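Local coordinates for NudC domain-containing protein 2 (Mus musculus, PDB 2RH0) that may regulate the LIS1/dynein pathway by stabilising LIS1 together with the Hsp90 chaperone, at residues Q17-L22 with F26-V31. Residues are numbered along the deposited sequence; the frame is centred on the assembly and turned at random.
Sequences QWYQTL and FIEVQV
Y19 carries CG between its backbone N and its carbonyl carbon (chi1 51°), which swings the phenol over the neighbouring strand, while F26 has CG anti to its carbonyl carbon, beside the backbone N (chi1 -61°), which lays its ring nearly parallel to the phenol while its CB, fixed by the backbone, rests on the phenol face. The F26 CB sits 3.5 Å from the centroid of the Y19 ring, a CH-pi contact over one face and off toward the rim. Beyond it the two ring planes are 9° apart, but slid so far that they barely overlap; Y19 CE2 comes within 3.3 Å of both F26 CB and F26 CG. The phenol then reaches E28: Y19 OH donates to E28 OE2 at 2.6 Å, meeting it from above the carboxylate plane, and R83 of the second subunit also bonds this hydroxyl. With Y19 cut back to alanine, E28 OE2 would probably lose this donor and a gap would open beside F26 CB. Further along the same face, the Q17 side chain lies alongside that of E28, and at the other end T21 OG1 meets the edge of the F26 ring at CE1 while bonding E24 N. Underneath, Q17 and Y19 form hydrogen-bonded antiparallel pairs with E28 and F26. The W18–I27 pair between them is non-hydrogen-bonded, its side chains on the opposite, buried face, where I27 packs on L59. Residues F26 to Q30 also pair with a strand of the second subunit, extending the sheet across the interface. Strands 16-20 and 24-30 form an antiparallel beta hairpin within the CS (p23-like) beta-sandwich domain.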
ATOM      1  N   GLN A  17      -1.888  -0.952  -8.428  1.00 24.70           N
ATOM      2  CA  GLN A  17      -0.744  -1.650  -7.882  1.00 27.47           C
ATOM      3  C   GLN A  17      -1.039  -3.120  -7.689  1.00 25.59           C
ATOM      4  O   GLN A  17      -2.214  -3.553  -7.737  1.00 25.64           O
ATOM      5  CB  GLN A  17      -0.294  -1.019  -6.578  1.00 30.48           C
ATOM      6  CG  GLN A  17      -1.329  -0.983  -5.476  1.00 34.44           C
ATOM      7  CD  GLN A  17      -0.916  -0.162  -4.220  1.00 38.24           C
ATOM      8  OE1 GLN A  17      -1.527  -0.317  -3.187  1.00 44.36           O
ATOM      9  NE2 GLN A  17       0.090   0.697  -4.324  1.00 41.55           N
ATOM     10  N   TRP A  18       0.027  -3.902  -7.561  1.00 22.36           N
ATOM     11  CA  TRP A  18      -0.109  -5.291  -7.190  1.00 21.02           C
ATOM     12  C   TRP A  18       0.877  -5.605  -6.090  1.00 22.52           C
ATOM     13  O   TRP A  18       1.873  -4.894  -5.890  1.00 24.51           O
ATOM     14  CB  TRP A  18       0.095  -6.226  -8.414  1.00 21.61           C
ATOM     15  CG  TRP A  18       1.515  -6.249  -8.954  1.00 17.41           C
ATOM     16  CD1 TRP A  18       2.069  -5.384  -9.838  1.00 19.31           C
ATOM     17  CD2 TRP A  18       2.521  -7.191  -8.633  1.00 18.27           C
ATOM     18  NE1 TRP A  18       3.381  -5.712 -10.064  1.00 24.05           N
ATOM     19  CE2 TRP A  18       3.673  -6.831  -9.340  1.00 20.88           C
ATOM     20  CE3 TRP A  18       2.551  -8.339  -7.824  1.00 22.31           C
ATOM     21  CZ2 TRP A  18       4.847  -7.559  -9.257  1.00 21.36           C
ATOM     22  CZ3 TRP A  18       3.705  -9.048  -7.735  1.00 23.63           C
ATOM     23  CH2 TRP A  18       4.855  -8.642  -8.427  1.00 24.18           C
ATOM     24  N   TYR A  19       0.616  -6.701  -5.394  1.00 24.28           N
ATOM     25  CA  TYR A  19       1.473  -7.177  -4.334  1.00 22.85           C
ATOM     26  C   TYR A  19       1.180  -8.644  -4.084  1.00 23.73           C
ATOM     27  O   TYR A  19       0.317  -9.206  -4.720  1.00 23.55           O
ATOM     28  CB  TYR A  19       1.279  -6.350  -3.085  1.00 26.58           C
ATOM     29  CG  TYR A  19      -0.139  -6.165  -2.619  1.00 24.48           C
ATOM     30  CD1 TYR A  19      -0.895  -5.087  -3.058  1.00 30.16           C
ATOM     31  CD2 TYR A  19      -0.700  -7.019  -1.674  1.00 32.13           C
ATOM     32  CE1 TYR A  19      -2.218  -4.871  -2.599  1.00 29.83           C
ATOM     33  CE2 TYR A  19      -2.032  -6.810  -1.193  1.00 30.69           C
ATOM     34  CZ  TYR A  19      -2.766  -5.743  -1.671  1.00 30.60           C
ATOM     35  OH  TYR A  19      -4.038  -5.568  -1.235  1.00 32.77           O
ATOM     36  N   GLN A  20       1.892  -9.268  -3.160  1.00 23.35           N
ATOM     37  CA  GLN A  20       1.731 -10.696  -2.954  1.00 25.58           C
ATOM     38  C   GLN A  20       2.054 -11.104  -1.542  1.00 29.13           C
ATOM     39  O   GLN A  20       2.601 -10.297  -0.758  1.00 26.88           O
ATOM     40  CB  GLN A  20       2.678 -11.433  -3.898  1.00 25.55           C
ATOM     41  CG  GLN A  20       4.129 -11.132  -3.610  1.00 26.32           C
ATOM     42  CD  GLN A  20       5.046 -11.655  -4.625  1.00 24.24           C
ATOM     43  OE1 GLN A  20       5.025 -12.857  -4.945  1.00 25.65           O
ATOM     44  NE2 GLN A  20       5.876 -10.753  -5.177  1.00 26.36           N
ATOM     45  N   THR A  21       1.730 -12.363  -1.257  1.00 25.98           N
ATOM     46  CA  THR A  21       1.989 -13.034  -0.014  1.00 26.71           C
ATOM     47  C   THR A  21       2.470 -14.399  -0.424  1.00 27.50           C
ATOM     48  O   THR A  21       2.618 -14.671  -1.603  1.00 27.04           O
ATOM     49  CB  THR A  21       0.713 -13.174   0.852  1.00 27.94           C
ATOM     50  OG1 THR A  21      -0.334 -13.857   0.121  1.00 28.76           O
ATOM     51  CG2 THR A  21       0.227 -11.777   1.336  1.00 24.72           C
ATOM     52  N   LEU A  22       2.747 -15.262   0.538  1.00 26.31           N
ATOM     53  CA  LEU A  22       3.212 -16.585   0.197  1.00 28.48           C
ATOM     54  C   LEU A  22       2.219 -17.309  -0.635  1.00 28.12           C
ATOM     55  O   LEU A  22       2.603 -18.057  -1.517  1.00 29.28           O
ATOM     56  CB  LEU A  22       3.456 -17.434   1.450  1.00 32.46           C
ATOM     57  CG  LEU A  22       4.769 -17.290   2.204  1.00 33.62           C
ATOM     58  CD1 LEU A  22       4.691 -18.185   3.451  1.00 32.60           C
ATOM     59  CD2 LEU A  22       5.938 -17.648   1.283  1.00 27.46           C
ATOM     60  N   PHE A  26      -2.301 -10.122  -5.347  1.00 22.15           N
ATOM     61  CA  PHE A  26      -3.338  -9.095  -5.192  1.00 23.14           C
ATOM     62  C   PHE A  26      -3.162  -8.078  -6.276  1.00 23.18           C
ATOM     63  O   PHE A  26      -2.045  -7.669  -6.553  1.00 22.51           O
ATOM     64  CB  PHE A  26      -3.232  -8.427  -3.799  1.00 26.58           C
ATOM     65  CG  PHE A  26      -3.411  -9.409  -2.649  1.00 27.69           C
ATOM     66  CD1 PHE A  26      -2.374 -10.198  -2.237  1.00 28.38           C
ATOM     67  CD2 PHE A  26      -4.633  -9.532  -1.996  1.00 26.75           C
ATOM     68  CE1 PHE A  26      -2.528 -11.121  -1.231  1.00 25.53           C
ATOM     69  CE2 PHE A  26      -4.785 -10.455  -0.964  1.00 27.57           C
ATOM     70  CZ  PHE A  26      -3.728 -11.246  -0.595  1.00 26.28           C
ATOM     71  N   ILE A  27      -4.254  -7.736  -6.942  1.00 21.58           N
ATOM     72  CA  ILE A  27      -4.241  -6.746  -8.022  1.00 22.97           C
ATOM     73  C   ILE A  27      -5.292  -5.730  -7.681  1.00 23.62           C
ATOM     74  O   ILE A  27      -6.460  -6.074  -7.606  1.00 23.77           O
ATOM     75  CB  ILE A  27      -4.545  -7.352  -9.445  1.00 23.07           C
ATOM     76  CG1 ILE A  27      -3.751  -8.645  -9.670  1.00 24.34           C
ATOM     77  CG2 ILE A  27      -4.245  -6.298 -10.563  1.00 20.72           C
ATOM     78  CD1 ILE A  27      -4.119  -9.367 -10.952  1.00 24.82           C
ATOM     79  N   GLU A  28      -4.879  -4.479  -7.466  1.00 22.95           N
ATOM     80  CA  GLU A  28      -5.797  -3.399  -7.202  1.00 27.09           C
ATOM     81  C   GLU A  28      -5.846  -2.430  -8.364  1.00 28.45           C
ATOM     82  O   GLU A  28      -4.860  -1.764  -8.675  1.00 29.98           O
ATOM     83  CB  GLU A  28      -5.392  -2.681  -5.887  1.00 29.30           C
ATOM     84  CG  GLU A  28      -5.383  -3.649  -4.687  1.00 32.21           C
ATOM     85  CD  GLU A  28      -5.176  -2.986  -3.371  1.00 35.75           C
ATOM     86  OE1 GLU A  28      -4.803  -1.795  -3.361  1.00 43.28           O
ATOM     87  OE2 GLU A  28      -5.387  -3.674  -2.350  1.00 41.40           O
ATOM     88  N   VAL A  29      -7.010  -2.323  -8.989  1.00 27.53           N
ATOM     89  CA  VAL A  29      -7.190  -1.554 -10.227  1.00 28.64           C
ATOM     90  C   VAL A  29      -8.125  -0.382  -9.968  1.00 31.32           C
ATOM     91  O   VAL A  29      -9.271  -0.592  -9.655  1.00 31.89           O
ATOM     92  CB  VAL A  29      -7.758  -2.481 -11.340  1.00 28.47           C
ATOM     93  CG1 VAL A  29      -7.820  -1.782 -12.723  1.00 25.18           C
ATOM     94  CG2 VAL A  29      -6.936  -3.785 -11.397  1.00 24.86           C
ATOM     95  N   GLN A  30      -7.622   0.852 -10.030  1.00 32.21           N
ATOM     96  CA  GLN A  30      -8.473   2.023  -9.887  1.00 34.71           C
ATOM     97  C   GLN A  30      -9.467   2.115 -11.029  1.00 32.23           C
ATOM     98  O   GLN A  30      -9.128   1.888 -12.178  1.00 34.29           O
ATOM     99  CB  GLN A  30      -7.639   3.303  -9.836  1.00 36.68           C
ATOM    100  CG  GLN A  30      -6.779   3.402  -8.567  1.00 46.37           C
ATOM    101  CD  GLN A  30      -7.612   3.534  -7.314  1.00 54.46           C
ATOM    102  OE1 GLN A  30      -8.528   4.362  -7.266  1.00 68.85           O
ATOM    103  NE2 GLN A  30      -7.312   2.722  -6.292  1.00 47.75           N
ATOM    104  N   VAL A  31     -10.720   2.377 -10.695  1.00 30.38           N
ATOM    105  CA  VAL A  31     -11.753   2.535 -11.708  1.00 31.98           C
ATOM    106  C   VAL A  31     -12.491   3.852 -11.452  1.00 32.39           C
ATOM    107  O   VAL A  31     -12.396   4.408 -10.349  1.00 30.89           O
ATOM    108  CB  VAL A  31     -12.718   1.305 -11.756  1.00 31.81           C
ATOM    109  CG1 VAL A  31     -11.927   0.060 -12.123  1.00 28.76           C
ATOM    110  CG2 VAL A  31     -13.474   1.092 -10.429  1.00 27.38           C
TER